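Local atomic coordinates of CocE/NonD family hydrolase (Staphylococcus aureus subsp. aureus COL, PDB entry 3III), a protein that probably hydrolyses ester or amide bonds as a serine hydrolase of the CocE/NonD family, with an alpha/beta-hydrolase domain followed by a non-catalytic beta-rich domain. Residues 40-45 / 55-60; 68-73 / 116-121; 381-386 / 541-546; 460-465 / 488-493. All blocks are in the same frame, centred on the assembly; numbering follows the deposited sequence. Where two conformers were deposited one is given.

Two domains, each sampled by two contacts, make this chain a worked example of modular construction. Contacts 1 and 2 come first along the sequence and share one mixed sheet, that of the alpha/beta-hydrolase domain, probably the catalytic one. Their centres lie about 11 Å apart because strands 53-60 and 119-124 are neighbours, probably hydrogen-bonded from Phe59 N to Val120 O at 2.8 Å. Contacts 3 and 4 belong to the C-terminal beta domain, their centres about 16 Å apart; contact 4 lies within the chain between the two strands of contact 3, and they touch where Tyr545 packs on Ile489. The pairs stand on opposite sides of the chain's centre, contacts 1 and 3 with centres about 59 Å apart, so each pair reports on its own domain.

Contact 1. Residues 40-45 / 55-60; sequences MEKDGT and YINIFR
A beta hairpin of strands 36-47 and 53-60 brings 40-45 against 55-60 in antiparallel register, and two unlike side-chain pairs mark its two faces. On one, Met40, a selenomethionine, lies beside Phe59. Met40 CG sits over one ring face, 3.5 Å from Phe59 CE1 and offset toward the rim, a CH-pi contact, while SE approaches the same ring obliquely as a Met-aromatic contact. With CG anti to the backbone N (chi1 -178°) and the chain extended beyond it, the methyl CE of Met40 travels on to Asn57, 3.5 Å from Asn57 ND2. The amide of Asn57 is held by Lys78 and Asp79; its OD1 also takes a weak bond from Asp43 N.

On the other face Glu41 runs alongside Ile58 and then meets Arg60. Glu41 OE2 receives both Arg60 NE (2.8 Å) and Arg60 NH2 (3.1 Å), a side-on salt bridge on its anti side. The two nitrogens come from opposite faces of the carboxylate plane, each somewhat out of it, and that plane stands 82° from the guanidinium. Between the faces, Glu41 N and Ile58 O bond at 2.8 Å and Ile58 N returns to Glu41 O. Past the corner at Asp43, Ile56 N bonds to Gly44 O at 2.8 Å. Strand 22-30 flanks the hairpin beyond Met40 and strand 119-124 beyond Phe59, an arrangement typical of the antiparallel edge at the start of an alpha/beta-hydrolase sheet.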
loop_
_atom_site.group_PDB
_atom_site.type_symbol
_atom_site.label_atom_id
_atom_site.label_comp_id
_atom_site.label_asym_id
_atom_site.label_seq_id
_atom_site.Cartn_x
_atom_site.Cartn_y
_atom_site.Cartn_z
HETATM N N MSE A 40 3.873 31.268 3.540
HETATM C CA MSE A 40 4.209 30.300 2.516
HETATM C C MSE A 40 5.293 30.887 1.591
HETATM O O MSE A 40 5.103 31.966 0.957
HETATM C CB MSE A 40 2.962 29.922 1.713
HETATM C CG MSE A 40 3.251 28.859 0.645
HETATM SE SE MSE A 40 1.847 28.866 -0.723
HETATM C CE MSE A 40 2.466 27.295 -1.758
ATOM N N GLU A 41 6.427 30.208 1.539
ATOM C CA GLU A 41 7.478 30.508 0.575
ATOM C C GLU A 41 7.235 29.579 -0.576
ATOM O O GLU A 41 7.209 28.352 -0.415
ATOM C CB GLU A 41 8.890 30.279 1.166
ATOM C CG GLU A 41 9.124 31.028 2.439
ATOM C CD GLU A 41 10.598 31.037 2.930
ATOM O OE1 GLU A 41 11.537 30.811 2.121
ATOM O OE2 GLU A 41 10.775 31.313 4.137
ATOM N N LYS A 42 6.940 30.157 -1.726
ATOM C CA LYS A 42 6.621 29.381 -2.887
ATOM C C LYS A 42 7.784 29.376 -3.882
ATOM O O LYS A 42 8.381 30.439 -4.193
ATOM C CB LYS A 42 5.369 29.940 -3.543
ATOM C CG LYS A 42 4.920 29.166 -4.740
ATOM C CD LYS A 42 3.621 29.679 -5.306
ATOM C CE LYS A 42 3.332 28.902 -6.581
ATOM N NZ LYS A 42 2.031 29.264 -7.127
ATOM N N ASP A 43 8.050 28.193 -4.423
ATOM C CA ASP A 43 9.102 28.012 -5.424
ATOM C C ASP A 43 10.518 28.249 -4.956
ATOM O O ASP A 43 11.346 28.592 -5.777
ATOM C CB ASP A 43 8.887 28.873 -6.676
ATOM C CG ASP A 43 7.750 28.376 -7.545
ATOM O OD1 ASP A 43 7.376 27.168 -7.473
ATOM O OD2 ASP A 43 7.250 29.198 -8.351
ATOM N N GLY A 44 10.816 28.031 -3.690
ATOM C CA GLY A 44 12.211 27.878 -3.267
ATOM C C GLY A 44 12.881 26.701 -3.955
ATOM O O GLY A 44 12.198 25.802 -4.435
ATOM N N THR A 45 14.210 26.736 -4.060
ATOM C CA THR A 45 14.946 25.655 -4.721
ATOM C C THR A 45 15.974 25.079 -3.788
ATOM O O THR A 45 16.457 25.761 -2.920
ATOM C CB THR A 45 15.667 26.117 -5.999
ATOM O OG1 THR A 45 16.599 27.138 -5.652
ATOM C CG2 THR A 45 14.688 26.647 -7.005
ATOM N N TYR A 55 12.423 21.983 -6.745
ATOM C CA TYR A 55 11.512 23.039 -6.336
ATOM C C TYR A 55 10.637 22.636 -5.183
ATOM O O TYR A 55 10.115 21.529 -5.137
ATOM C CB TYR A 55 10.677 23.552 -7.521
ATOM C CG TYR A 55 11.581 24.209 -8.549
ATOM C CD1 TYR A 55 11.717 25.592 -8.609
ATOM C CD2 TYR A 55 12.312 23.431 -9.436
ATOM C CE1 TYR A 55 12.599 26.183 -9.532
ATOM C CE2 TYR A 55 13.183 23.995 -10.315
ATOM C CZ TYR A 55 13.320 25.365 -10.365
ATOM O OH TYR A 55 14.144 25.902 -11.296
ATOM N N ILE A 56 10.469 23.550 -4.245
ATOM C CA ILE A 56 9.678 23.268 -3.004
ATOM C C ILE A 56 8.772 24.427 -2.620
ATOM O O ILE A 56 8.941 25.566 -3.084
ATOM C CB ILE A 56 10.616 22.992 -1.767
ATOM C CG1 ILE A 56 11.417 24.244 -1.387
ATOM C CG2 ILE A 56 11.625 21.918 -2.115
ATOM C CD1 ILE A 56 12.390 24.067 -0.115
ATOM N N ASN A 57 7.827 24.130 -1.730
ATOM C CA ASN A 57 7.125 25.138 -0.958
ATOM C C ASN A 57 7.399 24.907 0.516
ATOM O O ASN A 57 7.496 23.771 0.965
ATOM C CB ASN A 57 5.619 25.009 -1.164
ATOM C CG ASN A 57 5.202 25.209 -2.603
ATOM O OD1 ASN A 57 5.781 26.024 -3.326
ATOM N ND2 ASN A 57 4.135 24.535 -2.996
ATOM N N ILE A 58 7.473 25.991 1.270
ATOM C CA ILE A 58 7.648 25.939 2.705
ATOM C C ILE A 58 6.500 26.693 3.393
ATOM O O ILE A 58 6.304 27.874 3.159
ATOM C CB ILE A 58 8.950 26.657 3.147
ATOM C CG1 ILE A 58 10.208 26.082 2.470
ATOM C CG2 ILE A 58 9.093 26.647 4.699
ATOM C CD1 ILE A 58 11.487 27.023 2.579
ATOM N N PHE A 59 5.752 26.008 4.250
ATOM C CA PHE A 59 4.727 26.652 5.057
ATOM C C PHE A 59 5.241 26.687 6.476
ATOM O O PHE A 59 5.633 25.626 7.024
ATOM C CB PHE A 59 3.472 25.793 5.042
ATOM C CG PHE A 59 2.800 25.686 3.680
ATOM C CD1 PHE A 59 1.795 26.540 3.345
ATOM C CD2 PHE A 59 3.218 24.727 2.744
ATOM C CE1 PHE A 59 1.178 26.444 2.089
ATOM C CE2 PHE A 59 2.624 24.598 1.517
ATOM C CZ PHE A 59 1.593 25.450 1.179
ATOM N N ARG A 60 5.246 27.872 7.065
ATOM C CA ARG A 60 5.785 28.048 8.392
ATOM C C ARG A 60 5.086 29.119 9.196
ATOM O O ARG A 60 4.460 30.007 8.634
ATOM C CB ARG A 60 7.286 28.287 8.318
ATOM C CG ARG A 60 7.714 29.440 7.449
ATOM C CD ARG A 60 9.249 29.529 7.351
ATOM N NE ARG A 60 9.643 30.772 6.670
ATOM C CZ ARG A 60 9.723 31.958 7.267
ATOM N NH1 ARG A 60 9.466 32.103 8.550
ATOM N NH2 ARG A 60 10.037 33.031 6.560
#

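Contact 2. Residues 68-73 / 116-121; sequences PVVMSA and NDYVVV
Pro68 presses its ring on Tyr118 where two neighbouring parallel strands begin, and this end of the contact is tightly packed. Pro68 CG lies over one face of the phenol ring, 3.4 Å from Tyr118 CD1, and the two side chains cross at about a right angle. Val70 CG2 reaches Tyr118 CD1 at 3.5 Å, obliquely. Tyr118 CG lies beside its own backbone N (chi1 -75°), which turns the ring to Pro68 and Val70; its hydroxyl is held by Asp317. Farther along, on the opposite face of the sheet, Val69 CG1 meets Val121 CG2 at 3.7 Å, and the selenomethionine Met71 bends at chi3 (-67°) to lay CE beside Val121 CB, 4.0 Å away.

Backbone bonds join the two strands, nearly straight: Val119 N to Pro68 O, Val70 N to Val119 O and Val121 N to Val70 O are each 2.8 Å. The bond from Ser72 N to Val121 O is longer, 3.2 Å, and here the contact is looser and wetter. A water donates to Val121 O and also bonds Ser72 OG, a hydroxyl that has Lys122 as a further partner.

Strand 162-168 continues the sheet beyond 68-73, and strand 53-60 beyond 119-124. Helix 140-154 packs on Met71, whereas Phe316 of helix 306-319 touches Val70 and Tyr118 on the other face.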
loop_
_atom_site.group_PDB
_atom_site.type_symbol
_atom_site.label_atom_id
_atom_site.label_comp_id
_atom_site.label_asym_id
_atom_site.label_seq_id
_atom_site.Cartn_x
_atom_site.Cartn_y
_atom_site.Cartn_z
ATOM N N PRO A 68 10.019 22.024 14.532
ATOM C CA PRO A 68 10.152 20.735 13.848
ATOM C C PRO A 68 9.569 20.810 12.444
ATOM O O PRO A 68 8.615 21.575 12.178
ATOM C CB PRO A 68 9.315 19.771 14.755
ATOM C CG PRO A 68 8.283 20.671 15.346
ATOM C CD PRO A 68 9.004 21.984 15.604
ATOM N N VAL A 69 10.111 19.982 11.550
ATOM C CA VAL A 69 9.756 20.021 10.158
ATOM C C VAL A 69 9.089 18.708 9.680
ATOM O O VAL A 69 9.629 17.628 9.905
ATOM C CB VAL A 69 10.951 20.239 9.283
ATOM C CG1 VAL A 69 10.503 20.223 7.788
ATOM C CG2 VAL A 69 11.700 21.524 9.706
ATOM N N VAL A 70 7.903 18.858 9.103
ATOM C CA VAL A 70 7.159 17.781 8.474
ATOM C C VAL A 70 7.395 17.912 6.970
ATOM O O VAL A 70 7.245 18.997 6.414
ATOM C CB VAL A 70 5.651 17.874 8.756
ATOM C CG1 VAL A 70 4.885 16.737 8.005
ATOM C CG2 VAL A 70 5.359 17.826 10.313
HETATM N N MSE A 71 7.818 16.831 6.313
HETATM C CA MSE A 71 8.144 16.883 4.874
HETATM C C MSE A 71 7.477 15.771 4.105
HETATM O O MSE A 71 7.251 14.683 4.668
HETATM C CB MSE A 71 9.646 16.738 4.685
HETATM C CG MSE A 71 10.096 16.989 3.231
HETATM SE SE MSE A 71 12.087 16.965 3.147
HETATM C CE MSE A 71 12.438 18.601 4.188
ATOM N N SER A 72 7.046 16.063 2.870
ATOM C CA SER A 72 6.660 15.025 1.937
ATOM C C SER A 72 7.237 15.336 0.569
ATOM O O SER A 72 7.516 16.532 0.195
ATOM C CB SER A 72 5.135 14.844 1.858
ATOM O OG SER A 72 4.543 15.910 1.132
ATOM N N ALA A 73 7.400 14.278 -0.232
ATOM C CA ALA A 73 7.972 14.431 -1.584
ATOM C C ALA A 73 7.392 13.432 -2.594
ATOM O O ALA A 73 7.240 12.246 -2.321
ATOM C CB ALA A 73 9.466 14.326 -1.537
ATOM N N ASN A 116 -0.083 23.972 14.775
ATOM C CA ASN A 116 0.507 23.224 15.922
ATOM C C ASN A 116 2.030 23.474 16.044
ATOM O O ASN A 116 2.754 22.721 16.736
ATOM C CB ASN A 116 0.200 21.734 15.771
ATOM C CG ASN A 116 -1.219 21.386 16.114
ATOM O OD1 ASN A 116 -2.039 20.942 15.275
ATOM N ND2 ASN A 116 -1.539 21.593 17.329
ATOM N N ASP A 117 2.520 24.554 15.420
ATOM C CA ASP A 117 3.926 24.965 15.487
ATOM C C ASP A 117 4.870 23.929 14.944
ATOM O O ASP A 117 5.923 23.631 15.555
ATOM C CB ASP A 117 4.350 25.354 16.922
ATOM C CG ASP A 117 3.455 26.479 17.496
ATOM O OD1 ASP A 117 3.490 27.533 16.859
ATOM O OD2 ASP A 117 2.737 26.294 18.528
ATOM N N TYR A 118 4.533 23.451 13.759
ATOM C CA TYR A 118 5.412 22.686 12.885
ATOM C C TYR A 118 5.631 23.506 11.601
ATOM O O TYR A 118 4.818 24.375 11.236
ATOM C CB TYR A 118 4.812 21.355 12.450
ATOM C CG TYR A 118 4.800 20.294 13.466
ATOM C CD1 TYR A 118 5.787 19.294 13.477
ATOM C CD2 TYR A 118 3.807 20.263 14.461
ATOM C CE1 TYR A 118 5.781 18.311 14.438
ATOM C CE2 TYR A 118 3.805 19.248 15.437
ATOM C CZ TYR A 118 4.816 18.310 15.433
ATOM O OH TYR A 118 4.805 17.331 16.357
ATOM N N VAL A 119 6.725 23.244 10.937
ATOM C CA VAL A 119 6.930 23.699 9.570
ATOM C C VAL A 119 6.508 22.535 8.633
ATOM O O VAL A 119 6.688 21.389 8.976
ATOM C CB VAL A 119 8.398 24.149 9.322
ATOM C CG1 VAL A 119 8.729 24.250 7.804
ATOM C CG2 VAL A 119 8.691 25.467 10.048
ATOM N N VAL A 120 5.869 22.843 7.488
ATOM C CA VAL A 120 5.616 21.858 6.443
ATOM C C VAL A 120 6.398 22.203 5.167
ATOM O O VAL A 120 6.287 23.329 4.640
ATOM C CB VAL A 120 4.100 21.652 6.150
ATOM C CG1 VAL A 120 3.902 20.672 4.973
ATOM C CG2 VAL A 120 3.312 21.124 7.427
ATOM N N VAL A 121 7.189 21.237 4.665
ATOM C CA VAL A 121 7.938 21.450 3.404
ATOM C C VAL A 121 7.384 20.488 2.408
ATOM O O VAL A 121 7.237 19.291 2.697
ATOM C CB VAL A 121 9.463 21.215 3.529
ATOM C CG1 VAL A 121 10.133 21.353 2.156
ATOM C CG2 VAL A 121 10.112 22.129 4.616
HETATM O O HOH W 1 4.543 18.167 2.616
#

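Contact 3. Residues 381-386 / 541-546; sequences VAQYDS and MHMIYT
His542 and Tyr384 meet obliquely from adjacent antiparallel strands, and tracing the histidine outward explains most of the contact. His542 CB rests over one face of the Tyr384 ring, 3.4 Å from Tyr384 CZ and offset toward the rim. CG, placed beside its own backbone N (chi1 -75°), swings the imidazole past the phenol oxygen: His542 ND1 meets Tyr384 OH at 2.9 Å in a hydrogen bond for which either could be the donor. The hydroxyl approaches at the imidazole edge, in plane, while the two ring planes stand 63° apart. Ser386 CB sits over the centre of the His542 ring as a CH-pi contact, near CD2 and CE1 and 3.2 Å from His542 NE2. Ser386 OG itself is bonded to Gly540.

On the opposite face of the sheet, Val381 CG2 lies over one face of the Tyr545 ring as a CH-pi contact, 3.5 Å from Tyr545 CE1. Gln383 lies beside Met543. Paired backbone bonds set this register: Ala382 N to Ile544 O (2.8 Å) with its return, and His542 N to Tyr384 O (2.9 Å) with the longer Tyr384 N to His542 O. In the C-terminal non-catalytic domain, strand 541-546 thus lies between strands 380-385 and 408-417.

The buried imidazole is bonded at one edge and packed on one face by a methylene, which would limit its rotation; the bond gives Tyr384 OH and His542 ND1 each a partner.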
loop_
_atom_site.group_PDB
_atom_site.type_symbol
_atom_site.label_atom_id
_atom_site.label_comp_id
_atom_site.label_asym_id
_atom_site.label_seq_id
_atom_site.Cartn_x
_atom_site.Cartn_y
_atom_site.Cartn_z
ATOM N N VAL A 381 -9.408 -34.984 -8.959
ATOM C CA VAL A 381 -9.086 -33.815 -9.748
ATOM C C VAL A 381 -10.322 -33.007 -10.084
ATOM O O VAL A 381 -11.336 -33.555 -10.425
ATOM C CB VAL A 381 -8.309 -34.203 -10.987
ATOM C CG1 VAL A 381 -9.145 -35.079 -11.925
ATOM C CG2 VAL A 381 -7.758 -32.945 -11.675
ATOM N N ALA A 382 -10.226 -31.690 -9.959
ATOM C CA ALA A 382 -11.286 -30.789 -10.408
ATOM C C ALA A 382 -10.730 -29.904 -11.511
ATOM O O ALA A 382 -9.503 -29.837 -11.739
ATOM C CB ALA A 382 -11.777 -29.941 -9.287
ATOM N N GLN A 383 -11.635 -29.190 -12.169
ATOM C CA GLN A 383 -11.339 -28.641 -13.477
ATOM C C GLN A 383 -12.160 -27.381 -13.695
ATOM O O GLN A 383 -13.305 -27.320 -13.249
ATOM C CB GLN A 383 -11.719 -29.693 -14.463
ATOM C CG GLN A 383 -11.145 -29.545 -15.790
ATOM C CD GLN A 383 -11.550 -30.680 -16.700
ATOM O OE1 GLN A 383 -10.773 -31.597 -16.918
ATOM N NE2 GLN A 383 -12.764 -30.632 -17.229
ATOM N N TYR A 384 -11.598 -26.365 -14.339
ATOM C CA TYR A 384 -12.432 -25.257 -14.773
ATOM C C TYR A 384 -11.843 -24.766 -16.076
ATOM O O TYR A 384 -10.653 -24.986 -16.344
ATOM C CB TYR A 384 -12.505 -24.146 -13.717
ATOM C CG TYR A 384 -11.147 -23.589 -13.318
ATOM C CD1 TYR A 384 -10.532 -22.619 -14.065
ATOM C CD2 TYR A 384 -10.494 -24.041 -12.179
ATOM C CE1 TYR A 384 -9.281 -22.140 -13.727
ATOM C CE2 TYR A 384 -9.256 -23.552 -11.821
ATOM C CZ TYR A 384 -8.653 -22.604 -12.603
ATOM O OH TYR A 384 -7.404 -22.152 -12.279
ATOM N N ASP A 385 -12.670 -24.152 -16.913
ATOM C CA ASP A 385 -12.170 -23.518 -18.153
ATOM C C ASP A 385 -11.498 -22.171 -17.763
ATOM O O ASP A 385 -12.186 -21.250 -17.318
ATOM C CB ASP A 385 -13.335 -23.278 -19.119
ATOM C CG ASP A 385 -12.897 -22.602 -20.442
ATOM O OD1 ASP A 385 -11.745 -22.054 -20.570
ATOM O OD2 ASP A 385 -13.735 -22.650 -21.356
ATOM N N SER A 386 -10.179 -22.076 -17.931
ATOM C CA SER A 386 -9.413 -20.887 -17.577
ATOM C C SER A 386 -9.766 -19.639 -18.390
ATOM O O SER A 386 -9.445 -18.560 -17.970
ATOM C CB SER A 386 -7.881 -21.137 -17.643
ATOM O OG SER A 386 -7.434 -21.371 -18.986
HETATM N N MSE A 541 -8.413 -25.920 -20.192
HETATM C CA MSE A 541 -8.781 -26.360 -18.858
HETATM C C MSE A 541 -7.610 -26.272 -17.913
HETATM O O MSE A 541 -6.492 -26.565 -18.280
HETATM C CB MSE A 541 -9.279 -27.796 -18.871
HETATM C CG MSE A 541 -10.528 -27.992 -19.721
HETATM SE SE MSE A 541 -12.095 -27.110 -18.901
HETATM C CE MSE A 541 -13.002 -26.776 -20.663
ATOM N N HIS A 542 -7.894 -25.804 -16.713
ATOM C CA HIS A 542 -6.981 -25.916 -15.602
ATOM C C HIS A 542 -7.462 -27.069 -14.741
ATOM O O HIS A 542 -8.646 -27.146 -14.430
ATOM C CB HIS A 542 -6.938 -24.654 -14.761
ATOM C CG HIS A 542 -6.176 -23.521 -15.385
ATOM N ND1 HIS A 542 -5.924 -22.343 -14.714
ATOM C CD2 HIS A 542 -5.593 -23.400 -16.602
ATOM C CE1 HIS A 542 -5.202 -21.549 -15.495
ATOM N NE2 HIS A 542 -4.974 -22.176 -16.637
HETATM N N MSE A 543 -6.516 -27.911 -14.330
HETATM C CA MSE A 543 -6.746 -29.012 -13.387
HETATM C C MSE A 543 -6.243 -28.675 -12.009
HETATM O O MSE A 543 -5.154 -28.153 -11.894
HETATM C CB MSE A 543 -5.931 -30.208 -13.818
HETATM C CG MSE A 543 -6.115 -30.490 -15.247
HETATM SE SE MSE A 543 -7.707 -31.488 -15.356
HETATM C CE MSE A 543 -6.846 -33.265 -15.363
ATOM N N ILE A 544 -7.003 -29.041 -10.978
ATOM C CA ILE A 544 -6.606 -28.837 -9.571
ATOM C C ILE A 544 -6.752 -30.183 -8.812
ATOM O O ILE A 544 -7.818 -30.783 -8.777
ATOM C CB ILE A 544 -7.502 -27.764 -8.864
ATOM C CG1 ILE A 544 -7.478 -26.424 -9.598
ATOM C CG2 ILE A 544 -7.068 -27.526 -7.417
ATOM C CD1 ILE A 544 -6.117 -25.879 -9.830
ATOM N N TYR A 545 -5.655 -30.672 -8.254
ATOM C CA TYR A 545 -5.628 -31.988 -7.649
ATOM C C TYR A 545 -5.670 -31.883 -6.135
ATOM O O TYR A 545 -4.998 -31.054 -5.543
ATOM C CB TYR A 545 -4.363 -32.729 -8.079
ATOM C CG TYR A 545 -4.243 -32.903 -9.547
ATOM C CD1 TYR A 545 -4.599 -34.095 -10.157
ATOM C CD2 TYR A 545 -3.747 -31.892 -10.331
ATOM C CE1 TYR A 545 -4.485 -34.278 -11.534
ATOM C CE2 TYR A 545 -3.629 -32.051 -11.704
ATOM C CZ TYR A 545 -3.992 -33.227 -12.286
ATOM O OH TYR A 545 -3.841 -33.353 -13.638
ATOM N N THR A 546 -6.488 -32.724 -5.517
ATOM C CA THR A 546 -6.596 -32.754 -4.071
ATOM C C THR A 546 -6.582 -34.194 -3.594
ATOM O O THR A 546 -6.975 -35.125 -4.347
ATOM C CB THR A 546 -7.896 -32.121 -3.633
ATOM O OG1 THR A 546 -8.996 -32.897 -4.123
ATOM C CG2 THR A 546 -7.990 -30.652 -4.136
#

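Contact 4. Residues 460-465 / 488-493; sequences SHRELD and EIVPVE
Arg462 places its CG between the backbone N and the carbonyl carbon (chi1 67°), then runs extended to NE, and this straight reach carries the guanidinium across Val490. The two side chains cross at about a right angle, with Val490 CB 3.6 Å from Arg462 NE and the valine lying against one face of the flat group. Nearer the root, Val492 CG1 touches Arg462 CB and CD, both at 3.9 Å.

Polar links between the segments pass through water. One molecule accepts from Arg462 NE at 2.8 Å and donates to Pro491 O; a second accepts from Arg462 NH2 and donates to Glu488 OE2, each at 2.9 Å. Both lie at the guanidinium edge, in its plane. Glu488 OE2 itself stands 4.2 Å from Arg462 NH2 and well out of that plane, so any direct attraction is probably one of charge alone; Glu488 OE1 is bonded to Ser485 N. A third water joins Arg462 O to Glu493 N, and beyond it Leu464 CD1 rests 3.6 Å from Glu493 OE2, while Glu493 OE1 is hydrogen-bonded to Asn410.

Arg462 NH1 turns to the carbonyls of Val459 and Leu482, tying the loop to itself. That loop follows strand 447-458 and lies along the start of strand 490-503, whose residues Val490 and Val492 bond through their backbones to strand 408-417.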
loop_
_atom_site.group_PDB
_atom_site.type_symbol
_atom_site.label_atom_id
_atom_site.label_comp_id
_atom_site.label_asym_id
_atom_site.label_seq_id
_atom_site.Cartn_x
_atom_site.Cartn_y
_atom_site.Cartn_z
ATOM N N SER A 460 4.628 -20.801 -13.922
ATOM C CA SER A 460 6.054 -20.856 -14.309
ATOM C C SER A 460 6.969 -20.073 -13.317
ATOM O O SER A 460 8.169 -20.317 -13.251
ATOM C CB SER A 460 6.280 -20.359 -15.733
ATOM O OG SER A 460 6.009 -18.992 -15.815
ATOM N N HIS A 461 6.370 -19.217 -12.496
ATOM C CA HIS A 461 7.100 -18.469 -11.456
ATOM C C HIS A 461 6.996 -19.060 -10.056
ATOM O O HIS A 461 7.313 -18.391 -9.052
ATOM C CB HIS A 461 6.545 -17.047 -11.428
ATOM C CG HIS A 461 6.909 -16.243 -12.635
ATOM N ND1 HIS A 461 7.391 -14.944 -12.561
ATOM C CD2 HIS A 461 6.893 -16.565 -13.947
ATOM C CE1 HIS A 461 7.622 -14.496 -13.782
ATOM N NE2 HIS A 461 7.337 -15.463 -14.644
ATOM N N ARG A 462 6.537 -20.293 -9.958
ATOM C CA ARG A 462 6.249 -20.903 -8.640
ATOM C C ARG A 462 7.435 -21.169 -7.698
ATOM O O ARG A 462 7.238 -21.524 -6.519
ATOM C CB ARG A 462 5.546 -22.261 -8.850
ATOM C CG ARG A 462 6.429 -23.304 -9.499
ATOM C CD ARG A 462 5.593 -24.550 -9.916
ATOM N NE ARG A 462 6.402 -25.549 -10.643
ATOM C CZ ARG A 462 6.744 -25.483 -11.931
ATOM N NH1 ARG A 462 6.362 -24.479 -12.715
ATOM N NH2 ARG A 462 7.477 -26.438 -12.440
ATOM N N GLU A 463 8.646 -21.141 -8.204
ATOM C CA GLU A 463 9.770 -21.630 -7.395
ATOM C C GLU A 463 9.964 -20.730 -6.165
ATOM O O GLU A 463 10.100 -19.503 -6.278
ATOM C CB GLU A 463 11.089 -21.635 -8.202
ATOM C CG GLU A 463 12.305 -22.190 -7.351
ATOM C CD GLU A 463 13.684 -22.045 -8.022
ATOM O OE1 GLU A 463 13.842 -21.220 -8.943
ATOM O OE2 GLU A 463 14.636 -22.714 -7.575
ATOM N N LEU A 464 9.945 -21.350 -4.993
ATOM C CA LEU A 464 9.983 -20.643 -3.716
ATOM C C LEU A 464 11.407 -20.272 -3.291
ATOM O O LEU A 464 12.332 -21.007 -3.529
ATOM C CB LEU A 464 9.335 -21.563 -2.640
ATOM C CG LEU A 464 7.837 -21.838 -2.712
ATOM C CD1 LEU A 464 7.401 -22.929 -1.720
ATOM C CD2 LEU A 464 7.038 -20.495 -2.491
ATOM N N ASP A 465 11.567 -19.087 -2.709
ATOM C CA ASP A 465 12.741 -18.712 -1.927
ATOM C C ASP A 465 12.556 -19.383 -0.584
ATOM O O ASP A 465 11.722 -18.976 0.254
ATOM C CB ASP A 465 12.808 -17.193 -1.731
ATOM C CG ASP A 465 14.082 -16.743 -1.094
ATOM O OD1 ASP A 465 14.501 -17.396 -0.123
ATOM O OD2 ASP A 465 14.679 -15.723 -1.572
ATOM N N GLU A 488 1.908 -32.217 -16.736
ATOM C CA GLU A 488 2.837 -32.086 -15.627
ATOM C C GLU A 488 2.083 -31.480 -14.451
ATOM O O GLU A 488 1.639 -30.348 -14.533
ATOM C CB GLU A 488 3.989 -31.189 -16.002
ATOM C CG GLU A 488 5.134 -31.187 -15.039
ATOM C CD GLU A 488 6.192 -30.212 -15.479
ATOM O OE1 GLU A 488 6.176 -29.733 -16.642
ATOM O OE2 GLU A 488 7.056 -29.924 -14.653
ATOM N N ILE A 489 1.938 -32.265 -13.387
ATOM C CA ILE A 489 1.328 -31.842 -12.158
ATOM C C ILE A 489 2.366 -31.243 -11.197
ATOM O O ILE A 489 3.320 -31.944 -10.794
ATOM C CB ILE A 489 0.671 -33.051 -11.457
ATOM C CG1 ILE A 489 -0.403 -33.657 -12.364
ATOM C CG2 ILE A 489 0.068 -32.665 -10.143
ATOM C CD1 ILE A 489 -0.923 -35.031 -11.874
ATOM N N VAL A 490 2.186 -29.972 -10.811
ATOM C CA VAL A 490 3.192 -29.285 -9.964
ATOM C C VAL A 490 2.555 -28.667 -8.712
ATOM O O VAL A 490 1.326 -28.322 -8.725
ATOM C CB VAL A 490 3.962 -28.241 -10.772
ATOM C CG1 VAL A 490 4.641 -28.897 -12.031
ATOM C CG2 VAL A 490 3.043 -27.115 -11.175
ATOM N N PRO A 491 3.331 -28.580 -7.602
ATOM C CA PRO A 491 2.847 -27.932 -6.386
ATOM C C PRO A 491 3.126 -26.450 -6.442
ATOM O O PRO A 491 4.232 -26.075 -6.856
ATOM C CB PRO A 491 3.705 -28.572 -5.283
ATOM C CG PRO A 491 4.958 -28.940 -5.996
ATOM C CD PRO A 491 4.582 -29.324 -7.349
ATOM N N VAL A 492 2.138 -25.637 -6.059
ATOM C CA VAL A 492 2.243 -24.188 -6.011
ATOM C C VAL A 492 1.731 -23.714 -4.681
ATOM O O VAL A 492 0.859 -24.354 -4.066
ATOM C CB VAL A 492 1.484 -23.491 -7.147
ATOM C CG1 VAL A 492 2.027 -24.011 -8.561
ATOM C CG2 VAL A 492 -0.019 -23.677 -6.981
ATOM N N GLU A 493 2.282 -22.616 -4.229
ATOM C CA GLU A 493 1.799 -21.939 -3.022
ATOM C C GLU A 493 1.560 -20.502 -3.361
ATOM O O GLU A 493 2.476 -19.804 -3.834
ATOM C CB GLU A 493 2.819 -22.039 -1.905
ATOM C CG GLU A 493 3.017 -23.469 -1.501
ATOM C CD GLU A 493 4.024 -23.664 -0.412
ATOM O OE1 GLU A 493 4.182 -22.795 0.460
ATOM O OE2 GLU A 493 4.644 -24.751 -0.411
HETATM O O HOH W 2 5.017 -22.064 -5.213
HETATM O O HOH W 3 8.222 -27.304 -15.125
HETATM O O HOH W 4 6.766 -26.743 -8.177
#